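Local coordinates for protein putative phosphomannomutase (PDB 1TUO) that probably interconverts sugar phosphates by moving a phosphoryl group, as a magnesium-dependent member of the phosphohexose mutase family, at residues R286-F291 against T309-G314; N290-W295 against E425-F430; S174-V179 against T240-A245; L168-L173 against V200-P205. All coordinates share one frame; numbering follows the deposited sequence.

Contact 1: residues R286-F291 against T309-G314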
loop_
_atom_site.group_PDB
_atom_site.type_symbol
_atom_site.label_atom_id
_atom_site.label_comp_id
_atom_site.label_asym_id
_atom_site.label_seq_id
_atom_site.Cartn_x
_atom_site.Cartn_y
_atom_site.Cartn_z
ATOM N N ARG A 286 7.867 -12.808 -13.312
ATOM C CA ARG A 286 6.538 -13.166 -12.841
ATOM C C ARG A 286 5.861 -12.035 -12.081
ATOM O O ARG A 286 6.506 -11.089 -11.631
ATOM C CB ARG A 286 6.638 -14.398 -11.943
ATOM C CG ARG A 286 7.693 -14.235 -10.874
ATOM C CD ARG A 286 7.935 -15.498 -10.060
ATOM N NE ARG A 286 9.006 -15.261 -9.096
ATOM C CZ ARG A 286 8.927 -15.520 -7.795
ATOM N NH1 ARG A 286 7.820 -16.040 -7.273
ATOM N NH2 ARG A 286 9.957 -15.243 -7.011
ATOM N N ALA A 287 4.544 -12.134 -11.970
ATOM C CA ALA A 287 3.755 -11.163 -11.233
ATOM C C ALA A 287 3.395 -11.892 -9.945
ATOM O O ALA A 287 3.127 -13.094 -9.968
ATOM C CB ALA A 287 2.490 -10.808 -12.013
ATOM N N VAL A 288 3.397 -11.178 -8.822
ATOM C CA VAL A 288 3.062 -11.790 -7.543
ATOM C C VAL A 288 1.788 -11.133 -7.020
ATOM O O VAL A 288 1.652 -9.916 -7.073
ATOM C CB VAL A 288 4.203 -11.597 -6.518
ATOM C CG1 VAL A 288 3.930 -12.431 -5.267
ATOM C CG2 VAL A 288 5.539 -11.977 -7.153
ATOM N N LYS A 289 0.853 -11.946 -6.537
ATOM C CA LYS A 289 -0.420 -11.428 -6.029
ATOM C C LYS A 289 -0.878 -12.205 -4.808
ATOM O O LYS A 289 -0.594 -13.396 -4.686
ATOM C CB LYS A 289 -1.503 -11.538 -7.113
ATOM C CG LYS A 289 -1.678 -12.958 -7.663
ATOM C CD LYS A 289 -2.976 -13.142 -8.461
ATOM C CE LYS A 289 -4.055 -13.821 -7.616
ATOM N NZ LYS A 289 -5.267 -14.224 -8.404
ATOM N N ASN A 290 -1.580 -11.549 -3.888
ATOM C CA ASN A 290 -2.064 -12.300 -2.742
ATOM C C ASN A 290 -3.345 -13.033 -3.143
ATOM O O ASN A 290 -3.884 -12.825 -4.235
ATOM C CB ASN A 290 -2.268 -11.411 -1.495
ATOM C CG ASN A 290 -3.516 -10.537 -1.555
ATOM O OD1 ASN A 290 -4.500 -10.850 -2.229
ATOM N ND2 ASN A 290 -3.486 -9.442 -0.798
ATOM N N PHE A 291 -3.814 -13.894 -2.250
ATOM C CA PHE A 291 -4.985 -14.740 -2.464
ATOM C C PHE A 291 -6.314 -14.070 -2.830
ATOM O O PHE A 291 -7.187 -14.715 -3.406
ATOM C CB PHE A 291 -5.165 -15.612 -1.215
ATOM C CG PHE A 291 -5.931 -16.884 -1.447
ATOM C CD1 PHE A 291 -5.662 -17.687 -2.551
ATOM C CD2 PHE A 291 -6.873 -17.317 -0.514
ATOM C CE1 PHE A 291 -6.317 -18.908 -2.726
ATOM C CE2 PHE A 291 -7.531 -18.533 -0.678
ATOM C CZ PHE A 291 -7.253 -19.331 -1.784
ATOM N N THR A 309 2.570 -15.865 -9.330
ATOM C CA THR A 309 2.720 -16.516 -8.039
ATOM C C THR A 309 1.652 -15.979 -7.107
ATOM O O THR A 309 1.470 -14.773 -7.018
ATOM C CB THR A 309 4.100 -16.216 -7.432
ATOM O OG1 THR A 309 5.117 -16.800 -8.258
ATOM C CG2 THR A 309 4.197 -16.779 -6.016
ATOM N N THR A 310 0.946 -16.876 -6.424
ATOM C CA THR A 310 -0.101 -16.478 -5.489
ATOM C C THR A 310 0.375 -16.727 -4.068
ATOM O O THR A 310 0.860 -17.812 -3.745
ATOM C CB THR A 310 -1.401 -17.269 -5.735
ATOM O OG1 THR A 310 -1.858 -17.018 -7.069
ATOM C CG2 THR A 310 -2.487 -16.848 -4.747
ATOM N N THR A 311 0.230 -15.715 -3.221
ATOM C CA THR A 311 0.662 -15.808 -1.835
ATOM C C THR A 311 -0.479 -15.508 -0.873
ATOM O O THR A 311 -1.493 -14.931 -1.255
ATOM C CB THR A 311 1.762 -14.788 -1.543
ATOM O OG1 THR A 311 1.243 -13.466 -1.746
ATOM C CG2 THR A 311 2.953 -15.007 -2.467
ATOM N N PRO A 312 -0.332 -15.922 0.392
ATOM C CA PRO A 312 -1.386 -15.650 1.372
ATOM C C PRO A 312 -1.386 -14.138 1.559
ATOM O O PRO A 312 -0.435 -13.467 1.157
ATOM C CB PRO A 312 -0.886 -16.371 2.619
ATOM C CG PRO A 312 -0.110 -17.532 2.048
ATOM C CD PRO A 312 0.664 -16.864 0.935
ATOM N N VAL A 313 -2.435 -13.590 2.161
ATOM C CA VAL A 313 -2.475 -12.151 2.383
ATOM C C VAL A 313 -1.378 -11.752 3.371
ATOM O O VAL A 313 -1.154 -12.422 4.381
ATOM C CB VAL A 313 -3.852 -11.703 2.919
ATOM C CG1 VAL A 313 -3.809 -10.226 3.304
ATOM C CG2 VAL A 313 -4.915 -11.937 1.856
ATOM N N GLY A 314 -0.702 -10.653 3.062
ATOM C CA GLY A 314 0.386 -10.162 3.888
ATOM C C GLY A 314 1.491 -9.791 2.922
ATOM O O GLY A 314 1.966 -10.648 2.179
HETATM O O HOH W 1 -0.742 -9.539 0.612
#

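Contact 2: residues N290-W295 against E425-F430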
loop_
_atom_site.group_PDB
_atom_site.type_symbol
_atom_site.label_atom_id
_atom_site.label_comp_id
_atom_site.label_asym_id
_atom_site.label_seq_id
_atom_site.Cartn_x
_atom_site.Cartn_y
_atom_site.Cartn_z
ATOM N N ASN A 290 -1.580 -11.549 -3.888
ATOM C CA ASN A 290 -2.064 -12.300 -2.742
ATOM C C ASN A 290 -3.345 -13.033 -3.143
ATOM O O ASN A 290 -3.884 -12.825 -4.235
ATOM C CB ASN A 290 -2.268 -11.411 -1.495
ATOM C CG ASN A 290 -3.516 -10.537 -1.555
ATOM O OD1 ASN A 290 -4.500 -10.850 -2.229
ATOM N ND2 ASN A 290 -3.486 -9.442 -0.798
ATOM N N PHE A 291 -3.814 -13.894 -2.250
ATOM C CA PHE A 291 -4.985 -14.740 -2.464
ATOM C C PHE A 291 -6.314 -14.070 -2.830
ATOM O O PHE A 291 -7.187 -14.715 -3.406
ATOM C CB PHE A 291 -5.165 -15.612 -1.215
ATOM C CG PHE A 291 -5.931 -16.884 -1.447
ATOM C CD1 PHE A 291 -5.662 -17.687 -2.551
ATOM C CD2 PHE A 291 -6.873 -17.317 -0.514
ATOM C CE1 PHE A 291 -6.317 -18.908 -2.726
ATOM C CE2 PHE A 291 -7.531 -18.533 -0.678
ATOM C CZ PHE A 291 -7.253 -19.331 -1.784
ATOM N N ALA A 292 -6.477 -12.793 -2.504
ATOM C CA ALA A 292 -7.735 -12.107 -2.791
ATOM C C ALA A 292 -7.718 -11.260 -4.060
ATOM O O ALA A 292 -8.690 -10.561 -4.366
ATOM C CB ALA A 292 -8.140 -11.249 -1.591
ATOM N N VAL A 293 -6.617 -11.322 -4.799
ATOM C CA VAL A 293 -6.486 -10.570 -6.038
ATOM C C VAL A 293 -7.209 -11.263 -7.195
ATOM O O VAL A 293 -7.243 -12.489 -7.279
ATOM C CB VAL A 293 -4.991 -10.377 -6.406
ATOM C CG1 VAL A 293 -4.859 -9.803 -7.807
ATOM C CG2 VAL A 293 -4.324 -9.450 -5.391
ATOM N N THR A 294 -7.781 -10.450 -8.075
ATOM C CA THR A 294 -8.524 -10.905 -9.249
ATOM C C THR A 294 -7.828 -12.007 -10.031
ATOM O O THR A 294 -6.607 -11.982 -10.195
ATOM C CB THR A 294 -8.762 -9.741 -10.232
ATOM O OG1 THR A 294 -9.389 -10.239 -11.421
ATOM C CG2 THR A 294 -7.431 -9.087 -10.612
ATOM N N TRP A 295 -8.602 -12.966 -10.531
ATOM C CA TRP A 295 -8.006 -14.032 -11.320
ATOM C C TRP A 295 -7.731 -13.560 -12.743
ATOM O O TRP A 295 -7.259 -14.334 -13.573
ATOM C CB TRP A 295 -8.891 -15.282 -11.344
ATOM C CG TRP A 295 -10.325 -15.042 -11.668
ATOM C CD1 TRP A 295 -10.870 -13.937 -12.260
ATOM C CD2 TRP A 295 -11.405 -15.948 -11.434
ATOM N NE1 TRP A 295 -12.231 -14.100 -12.407
ATOM C CE2 TRP A 295 -12.584 -15.329 -11.909
ATOM C CE3 TRP A 295 -11.493 -17.228 -10.870
ATOM C CZ2 TRP A 295 -13.833 -15.945 -11.835
ATOM C CZ3 TRP A 295 -12.735 -17.841 -10.798
ATOM C CH2 TRP A 295 -13.888 -17.199 -11.278
ATOM N N GLU A 425 -16.293 -18.742 -13.746
ATOM C CA GLU A 425 -16.481 -17.299 -13.882
ATOM C C GLU A 425 -16.788 -16.548 -12.578
ATOM O O GLU A 425 -17.124 -15.365 -12.610
ATOM C CB GLU A 425 -17.585 -17.018 -14.908
ATOM C CG GLU A 425 -17.312 -17.606 -16.286
ATOM C CD GLU A 425 -18.461 -17.387 -17.254
ATOM O OE1 GLU A 425 -18.865 -16.220 -17.445
ATOM O OE2 GLU A 425 -18.958 -18.381 -17.825
ATOM N N ALA A 426 -16.674 -17.223 -11.437
ATOM C CA ALA A 426 -16.927 -16.576 -10.150
ATOM C C ALA A 426 -16.152 -17.232 -9.004
ATOM O O ALA A 426 -15.889 -18.434 -9.024
ATOM C CB ALA A 426 -18.419 -16.583 -9.842
ATOM N N TRP A 427 -15.788 -16.425 -8.011
ATOM C CA TRP A 427 -15.057 -16.908 -6.849
ATOM C C TRP A 427 -15.553 -16.210 -5.587
ATOM O O TRP A 427 -15.829 -15.007 -5.591
ATOM C CB TRP A 427 -13.538 -16.682 -7.038
ATOM C CG TRP A 427 -12.849 -15.876 -5.945
ATOM C CD1 TRP A 427 -12.936 -16.073 -4.592
ATOM C CD2 TRP A 427 -11.978 -14.751 -6.123
ATOM N NE1 TRP A 427 -12.185 -15.140 -3.923
ATOM C CE2 TRP A 427 -11.583 -14.316 -4.837
ATOM C CE3 TRP A 427 -11.490 -14.066 -7.246
ATOM C CZ2 TRP A 427 -10.729 -13.229 -4.641
ATOM C CZ3 TRP A 427 -10.639 -12.983 -7.048
ATOM C CH2 TRP A 427 -10.269 -12.577 -5.755
ATOM N N VAL A 428 -15.665 -16.978 -4.509
ATOM C CA VAL A 428 -16.108 -16.455 -3.225
ATOM C C VAL A 428 -15.109 -16.879 -2.158
ATOM O O VAL A 428 -14.893 -18.072 -1.939
ATOM C CB VAL A 428 -17.495 -16.996 -2.845
ATOM C CG1 VAL A 428 -17.931 -16.407 -1.517
ATOM C CG2 VAL A 428 -18.499 -16.660 -3.940
ATOM N N LEU A 429 -14.509 -15.897 -1.495
ATOM C CA LEU A 429 -13.512 -16.159 -0.466
ATOM C C LEU A 429 -13.956 -15.735 0.926
ATOM O O LEU A 429 -14.369 -14.593 1.132
ATOM C CB LEU A 429 -12.209 -15.431 -0.816
ATOM C CG LEU A 429 -11.084 -15.421 0.228
ATOM C CD1 LEU A 429 -10.530 -16.830 0.400
ATOM C CD2 LEU A 429 -9.981 -14.468 -0.218
ATOM N N PHE A 430 -13.866 -16.662 1.875
ATOM C CA PHE A 430 -14.210 -16.376 3.263
ATOM C C PHE A 430 -12.899 -16.320 4.047
ATOM O O PHE A 430 -12.101 -17.257 3.995
ATOM C CB PHE A 430 -15.090 -17.480 3.869
ATOM C CG PHE A 430 -16.341 -17.771 3.089
ATOM C CD1 PHE A 430 -16.305 -18.596 1.971
ATOM C CD2 PHE A 430 -17.563 -17.241 3.492
ATOM C CE1 PHE A 430 -17.468 -18.892 1.265
ATOM C CE2 PHE A 430 -18.732 -17.529 2.791
ATOM C CZ PHE A 430 -18.685 -18.355 1.679
#

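Contact 3: residues S174-V179 against T240-A245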
loop_
_atom_site.group_PDB
_atom_site.type_symbol
_atom_site.label_atom_id
_atom_site.label_comp_id
_atom_site.label_asym_id
_atom_site.label_seq_id
_atom_site.Cartn_x
_atom_site.Cartn_y
_atom_site.Cartn_z
ATOM N N SER A 174 5.653 13.326 -20.464
ATOM C CA SER A 174 5.432 14.691 -20.933
ATOM C C SER A 174 4.276 14.757 -21.926
ATOM O O SER A 174 3.708 15.822 -22.158
ATOM C CB SER A 174 6.704 15.237 -21.587
ATOM O OG SER A 174 7.004 14.535 -22.780
ATOM N N GLY A 175 3.928 13.610 -22.503
ATOM C CA GLY A 175 2.846 13.564 -23.468
ATOM C C GLY A 175 1.449 13.573 -22.874
ATOM O O GLY A 175 0.474 13.755 -23.605
ATOM N N PHE A 176 1.335 13.379 -21.560
ATOM C CA PHE A 176 0.021 13.371 -20.921
ATOM C C PHE A 176 -0.721 14.648 -21.293
ATOM O O PHE A 176 -0.201 15.750 -21.118
ATOM C CB PHE A 176 0.150 13.268 -19.397
ATOM C CG PHE A 176 -1.172 13.169 -18.686
ATOM C CD1 PHE A 176 -2.036 12.106 -18.941
ATOM C CD2 PHE A 176 -1.564 14.145 -17.775
ATOM C CE1 PHE A 176 -3.275 12.018 -18.300
ATOM C CE2 PHE A 176 -2.801 14.066 -17.127
ATOM C CZ PHE A 176 -3.656 13.000 -17.393
ATOM N N SER A 177 -1.942 14.496 -21.796
ATOM C CA SER A 177 -2.739 15.635 -22.237
ATOM C C SER A 177 -3.886 16.041 -21.318
ATOM O O SER A 177 -4.691 16.904 -21.670
ATOM C CB SER A 177 -3.291 15.351 -23.638
ATOM O OG SER A 177 -4.032 14.141 -23.658
ATOM N N GLY A 178 -3.967 15.434 -20.141
ATOM C CA GLY A 178 -5.042 15.787 -19.232
ATOM C C GLY A 178 -4.570 16.482 -17.972
ATOM O O GLY A 178 -3.505 17.106 -17.939
ATOM N N VAL A 179 -5.381 16.373 -16.930
ATOM C CA VAL A 179 -5.069 16.957 -15.637
ATOM C C VAL A 179 -5.115 15.826 -14.622
ATOM O O VAL A 179 -5.963 14.940 -14.715
ATOM C CB VAL A 179 -6.104 18.026 -15.230
ATOM C CG1 VAL A 179 -7.500 17.451 -15.311
ATOM C CG2 VAL A 179 -5.830 18.507 -13.818
ATOM N N THR A 240 -13.530 14.907 -18.104
ATOM C CA THR A 240 -13.446 14.120 -19.324
ATOM C C THR A 240 -12.048 13.540 -19.496
ATOM O O THR A 240 -11.061 14.132 -19.054
ATOM C CB THR A 240 -13.772 14.976 -20.562
ATOM O OG1 THR A 240 -12.844 16.062 -20.648
ATOM C CG2 THR A 240 -15.190 15.531 -20.467
ATOM N N PRO A 241 -11.950 12.365 -20.139
ATOM C CA PRO A 241 -10.681 11.679 -20.387
ATOM C C PRO A 241 -9.697 12.594 -21.112
ATOM O O PRO A 241 -10.103 13.485 -21.858
ATOM C CB PRO A 241 -11.098 10.488 -21.245
ATOM C CG PRO A 241 -12.478 10.189 -20.747
ATOM C CD PRO A 241 -13.082 11.565 -20.639
ATOM N N PRO A 242 -8.389 12.367 -20.926
ATOM C CA PRO A 242 -7.801 11.317 -20.092
ATOM C C PRO A 242 -7.541 11.737 -18.645
ATOM O O PRO A 242 -6.749 11.107 -17.948
ATOM C CB PRO A 242 -6.512 10.998 -20.826
ATOM C CG PRO A 242 -6.072 12.365 -21.256
ATOM C CD PRO A 242 -7.355 12.998 -21.770
ATOM N N SER A 243 -8.192 12.801 -18.196
ATOM C CA SER A 243 -8.003 13.267 -16.826
ATOM C C SER A 243 -8.543 12.251 -15.831
ATOM O O SER A 243 -9.509 11.542 -16.113
ATOM C CB SER A 243 -8.708 14.607 -16.619
ATOM O OG SER A 243 -8.120 15.611 -17.429
ATOM N N PHE A 244 -7.908 12.176 -14.666
ATOM C CA PHE A 244 -8.353 11.254 -13.639
ATOM C C PHE A 244 -7.784 11.640 -12.289
ATOM O O PHE A 244 -6.920 12.510 -12.184
ATOM C CB PHE A 244 -7.967 9.808 -13.993
ATOM C CG PHE A 244 -6.487 9.535 -13.978
ATOM C CD1 PHE A 244 -5.895 8.884 -12.897
ATOM C CD2 PHE A 244 -5.690 9.889 -15.061
ATOM C CE1 PHE A 244 -4.534 8.584 -12.896
ATOM C CE2 PHE A 244 -4.328 9.596 -15.069
ATOM C CZ PHE A 244 -3.747 8.942 -13.988
ATOM N N ALA A 245 -8.285 10.997 -11.249
ATOM C CA ALA A 245 -7.811 11.299 -9.913
ATOM C C ALA A 245 -7.166 10.097 -9.261
ATOM O O ALA A 245 -7.597 8.969 -9.473
ATOM C CB ALA A 245 -8.972 11.777 -9.049
#

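Contact 4: residues L168-L173 against V200-P205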
loop_
_atom_site.group_PDB
_atom_site.type_symbol
_atom_site.label_atom_id
_atom_site.label_comp_id
_atom_site.label_asym_id
_atom_site.label_seq_id
_atom_site.Cartn_x
_atom_site.Cartn_y
_atom_site.Cartn_z
ATOM N N LEU A 168 10.780 5.775 -14.409
ATOM C CA LEU A 168 9.710 6.348 -15.209
ATOM C C LEU A 168 10.196 6.826 -16.572
ATOM O O LEU A 168 11.350 7.229 -16.725
ATOM C CB LEU A 168 9.078 7.518 -14.450
ATOM C CG LEU A 168 8.302 7.135 -13.188
ATOM C CD1 LEU A 168 8.178 8.333 -12.265
ATOM C CD2 LEU A 168 6.928 6.610 -13.586
ATOM N N ASP A 169 9.313 6.761 -17.562
ATOM C CA ASP A 169 9.645 7.218 -18.906
ATOM C C ASP A 169 9.222 8.682 -18.932
ATOM O O ASP A 169 8.071 9.000 -19.224
ATOM C CB ASP A 169 8.863 6.424 -19.950
ATOM C CG ASP A 169 9.344 6.688 -21.364
ATOM O OD1 ASP A 169 9.599 7.864 -21.693
ATOM O OD2 ASP A 169 9.455 5.719 -22.148
ATOM N N LEU A 170 10.152 9.576 -18.608
ATOM C CA LEU A 170 9.841 10.995 -18.569
ATOM C C LEU A 170 9.394 11.540 -19.919
ATOM O O LEU A 170 8.514 12.396 -19.986
ATOM C CB LEU A 170 11.048 11.781 -18.041
ATOM C CG LEU A 170 11.507 11.376 -16.633
ATOM C CD1 LEU A 170 12.659 12.268 -16.194
ATOM C CD2 LEU A 170 10.348 11.491 -15.647
ATOM N N LYS A 171 9.995 11.038 -20.992
ATOM C CA LYS A 171 9.643 11.479 -22.339
ATOM C C LYS A 171 8.176 11.150 -22.613
ATOM O O LYS A 171 7.416 11.984 -23.106
ATOM C CB LYS A 171 10.543 10.782 -23.361
ATOM C CG LYS A 171 10.362 11.251 -24.790
ATOM C CD LYS A 171 11.398 10.608 -25.706
ATOM C CE LYS A 171 11.189 11.013 -27.160
ATOM N NZ LYS A 171 11.300 12.486 -27.356
ATOM N N ALA A 172 7.779 9.930 -22.274
ATOM C CA ALA A 172 6.403 9.502 -22.480
ATOM C C ALA A 172 5.461 10.301 -21.582
ATOM O O ALA A 172 4.397 10.743 -22.017
ATOM C CB ALA A 172 6.273 8.011 -22.194
ATOM N N LEU A 173 5.864 10.495 -20.328
ATOM C CA LEU A 173 5.055 11.242 -19.369
ATOM C C LEU A 173 4.700 12.651 -19.828
ATOM O O LEU A 173 3.587 13.124 -19.597
ATOM C CB LEU A 173 5.776 11.330 -18.022
ATOM C CG LEU A 173 5.589 10.173 -17.044
ATOM C CD1 LEU A 173 6.530 10.350 -15.860
ATOM C CD2 LEU A 173 4.135 10.135 -16.582
ATOM N N VAL A 200 11.360 17.284 -11.930
ATOM C CA VAL A 200 11.867 16.873 -13.235
ATOM C C VAL A 200 11.494 17.840 -14.360
ATOM O O VAL A 200 11.720 17.546 -15.533
ATOM C CB VAL A 200 11.362 15.465 -13.612
ATOM C CG1 VAL A 200 11.961 14.427 -12.675
ATOM C CG2 VAL A 200 9.844 15.423 -13.552
ATOM N N GLY A 201 10.915 18.980 -13.994
ATOM C CA GLY A 201 10.517 20.010 -14.953
ATOM C C GLY A 201 9.365 19.614 -15.878
ATOM O O GLY A 201 9.249 20.133 -16.990
ATOM N N LEU A 202 8.513 18.700 -15.425
ATOM C CA LEU A 202 7.376 18.275 -16.237
ATOM C C LEU A 202 6.177 19.160 -15.934
ATOM O O LEU A 202 5.694 19.209 -14.800
ATOM C CB LEU A 202 7.048 16.803 -15.970
ATOM C CG LEU A 202 7.970 15.801 -16.678
ATOM C CD1 LEU A 202 7.483 14.381 -16.429
ATOM C CD2 LEU A 202 8.021 16.101 -18.166
ATOM N N GLU A 203 5.696 19.860 -16.957
ATOM C CA GLU A 203 4.574 20.771 -16.791
ATOM C C GLU A 203 3.214 20.095 -16.853
ATOM O O GLU A 203 2.327 20.531 -17.585
ATOM C CB GLU A 203 4.651 21.884 -17.838
ATOM C CG GLU A 203 5.966 22.651 -17.804
ATOM C CD GLU A 203 6.197 23.371 -16.487
ATOM O OE1 GLU A 203 7.364 23.707 -16.198
ATOM O OE2 GLU A 203 5.217 23.612 -15.747
ATOM N N ILE A 204 3.058 19.018 -16.091
ATOM C CA ILE A 204 1.789 18.308 -16.043
ATOM C C ILE A 204 1.022 18.929 -14.881
ATOM O O ILE A 204 1.514 18.971 -13.754
ATOM C CB ILE A 204 1.988 16.803 -15.783
ATOM C CG1 ILE A 204 2.726 16.166 -16.966
ATOM C CG2 ILE A 204 0.635 16.129 -15.560
ATOM C CD1 ILE A 204 2.976 14.675 -16.815
ATOM N N PRO A 205 -0.187 19.436 -15.142
ATOM C CA PRO A 205 -0.970 20.052 -14.068
ATOM C C PRO A 205 -1.547 19.069 -13.050
ATOM O O PRO A 205 -2.155 18.068 -13.415
ATOM C CB PRO A 205 -2.057 20.805 -14.831
ATOM C CG PRO A 205 -2.281 19.930 -16.023
ATOM C CD PRO A 205 -0.870 19.583 -16.439
#

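Contact 1: residues R286-F291 against T309-G314
Backbone bonds between Ala287, Lys289, Thr309 and Thr311 set the parallel register, in which Val288, Lys289 and Asn290 face Thr309, Thr310 and Thr311. Thr309 N gives to Ala287 O at 2.9 Å, Lys289 N to Thr309 O at 2.9 Å and Thr311 N to Lys289 O at 2.9 Å. A weak fourth bond, from Phe291 N to Thr311 O, marks where the pairing frays. Helix 296-304 connects the two strands along the chain, completing a beta-alpha-beta unit of domain III.

Among polar side chains, Arg286 NH1 donates to Thr309 OG1 at 3.0 Å, the hydroxyl lying at the guanidinium edge only 2° out of its plane; the other terminal nitrogen, NH2, pairs with Glu321. Lys289 runs alongside Thr310, but its NZ is salt-bridged to Asp298. One water accepts from Asn290 ND2 at 3.1 Å and Gly314 N at 2.7 Å, while the partner of Asn290 OD1 is Ala292.

Apolar contact is modest. Val288 CG1, anti to its backbone N (chi1 -171°), meets Thr311 CG2 at 3.9 Å, the side chains crossing at nearly a right angle. Thr310 CG2 lies 4.0 Å from Phe291 CD1, at the ring edge.

Cohesion therefore rests chiefly on the backbone. The guanidinium is gripped by Thr309 OG1 in its plane and by Glu321, whose charge probably offsets that of Arg286 and of nearby Lys324.

Contact 2: residues N290-W295 against E425-F430
An interface between domain III and the C-terminal domain is made here, where Trp427 and Leu429 of strand 426-431 meet the loop after strand 286-290. That loop begins with a type I turn from Asn290 to Val293 and an Asx turn, Asn290 OD1 accepting from Ala292 N at 2.8 Å. Trp427 enters with its six-membered ring leading. Its CH2 comes 2.9 Å from Ala292 O, which lies at the ring edge near its plane; this carbonyl oxygen is buried and has no hydrogen-bonding partner in the model. Along the same rim, CZ3 is 3.7 Å from Thr294 CA.

Trp295 approaches from the other end of the loop. Its CG sits between backbone N and carbonyl carbon (chi1 49°), and Trp427 CB lies over one ring face, 4.0 Å from Trp295 CZ3. Its edge abuts the backbone of Glu425 and Ala426, though the shortest distances there are doubtful. With an alanine in place of Trp295, Trp427 CB would probably lose the ring that covers it, leaving a gap between the loop and the strand. Leu429 divides its methyls: CD1 is 3.6 Å from Phe291 CE2, and CD2 is 4.0 Å from Ala292 CB.

Strand 440-445 runs beside strand 426-431, and its Glu444 accepts from Trp295 N and bonds to Thr294 OG1. From strand 419-423, Lys420 makes cation-pi contacts with Phe291 and Trp427, while Val293 and Thr294 pack on helix 267-280.

Contact 3: residues S174-V179 against T240-A245
Val179 O is approached by two groups: Phe244 N, in a weak hydrogen bond of 3.4 Å, and Ser243 CA, through a C-H...O contact, also at 3.4 Å. Val179 N donates to Ser243 OG at 2.9 Å. That hydroxyl is modelled too near Val179 CG1, which makes its exact place doubtful.

Phe176 carries much of the rest. With CG trans to the backbone N (chi1 -176°), its ring reaches the facing loop through CE1, 3.6 Å from Pro242 O at the ring edge. Apolar pairs join the same CE1 to Pro242 CG at 4.1 Å and Phe244 CE2 at 4.2 Å, and Gly178 N sits over one ring face. Replacing Phe176 by an alanine is likely to leave Pro242 and the Phe244 ring edge without their apolar partner and to open a gap beside Val359 of helix 348-362.

Pro242 follows a cis peptide bond, and its CG lies 3.6 Å from Ser177 OG. A beta carbon on Gly178 would come within 3.2 Å of Pro242 CG, which favours glycine.

With few and partly weak polar bonds, the lead-ins to strands 180-183 and 244-248 depend as much on ring and proline packing as on hydrogen bonding.

Contact 4: residues L168-L173 against V200-P205
Leu170 and Leu202 form the nearest backbone pair, their CA atoms 8.0 Å apart, with the single helical turn 170-173 facing a loop and no hydrogen bond crossing between them. Aliphatic side chains span the separation, one of them ending on a backbone carbonyl.

Leu202 reaches in with CD1, which touches Leu173 CB at 3.8 Å and Leu170 CD2 at 4.1 Å. Its CG lies opposite the carbonyl carbon (chi1 -79°) and its chain is extended beyond, which carries CD1 to the helical turn. Against Leu173 the side chain crosses at about a right angle, against Leu170 at a slant. Leu170 forks: while CD2 meets Leu202, CD1 meets Val200 CG1 at 4.2 Å. Ile204 CD1 lies 3.2 Å from Leu173 O, a close methyl approach to a backbone carbonyl.

Both backbones are shaped by their helix ends. Asp169 is the N-cap of helix 170-173, its OD1 accepting from Ala172 N at 2.8 Å, with the donor above the carboxylate plane. Gly201, at positive phi, is the C-prime residue of a Schellman motif that closes helix 192-199; the turn there is consistent with Val200 and Leu202 both facing the leucines.

Around this patch, helix 157-165 brings Lys165 against Leu170 and Val200, Leu197 of helix 192-199 supports Leu202 and Ile204, and Glu357 of helix 348-362 touches Leu173.

In the fold
Contacts 1 and 2 share Asn290 and Phe291, their centres 11 Å apart. The strand end paired in contact 1 continues into the loop that meets the C-terminal domain in contact 2, and Lys289 NZ probably bonds to Thr294 O, 3.2 Å away. Contacts 3 and 4 form a second pair in domain II, centres 12 Å apart, joined where Phe176 CD2 packs 3.7 Å from Ile204 CG2. Between contacts 1 and 3 the nearest atoms are about 20 Å apart. The active site is inferred from the family: Asn290 ND2 hydrogen-bonds Glu333 OE1, in a loop that probably recognises sugar as in relatives, and strand 244-248 leads toward the likely magnesium loop.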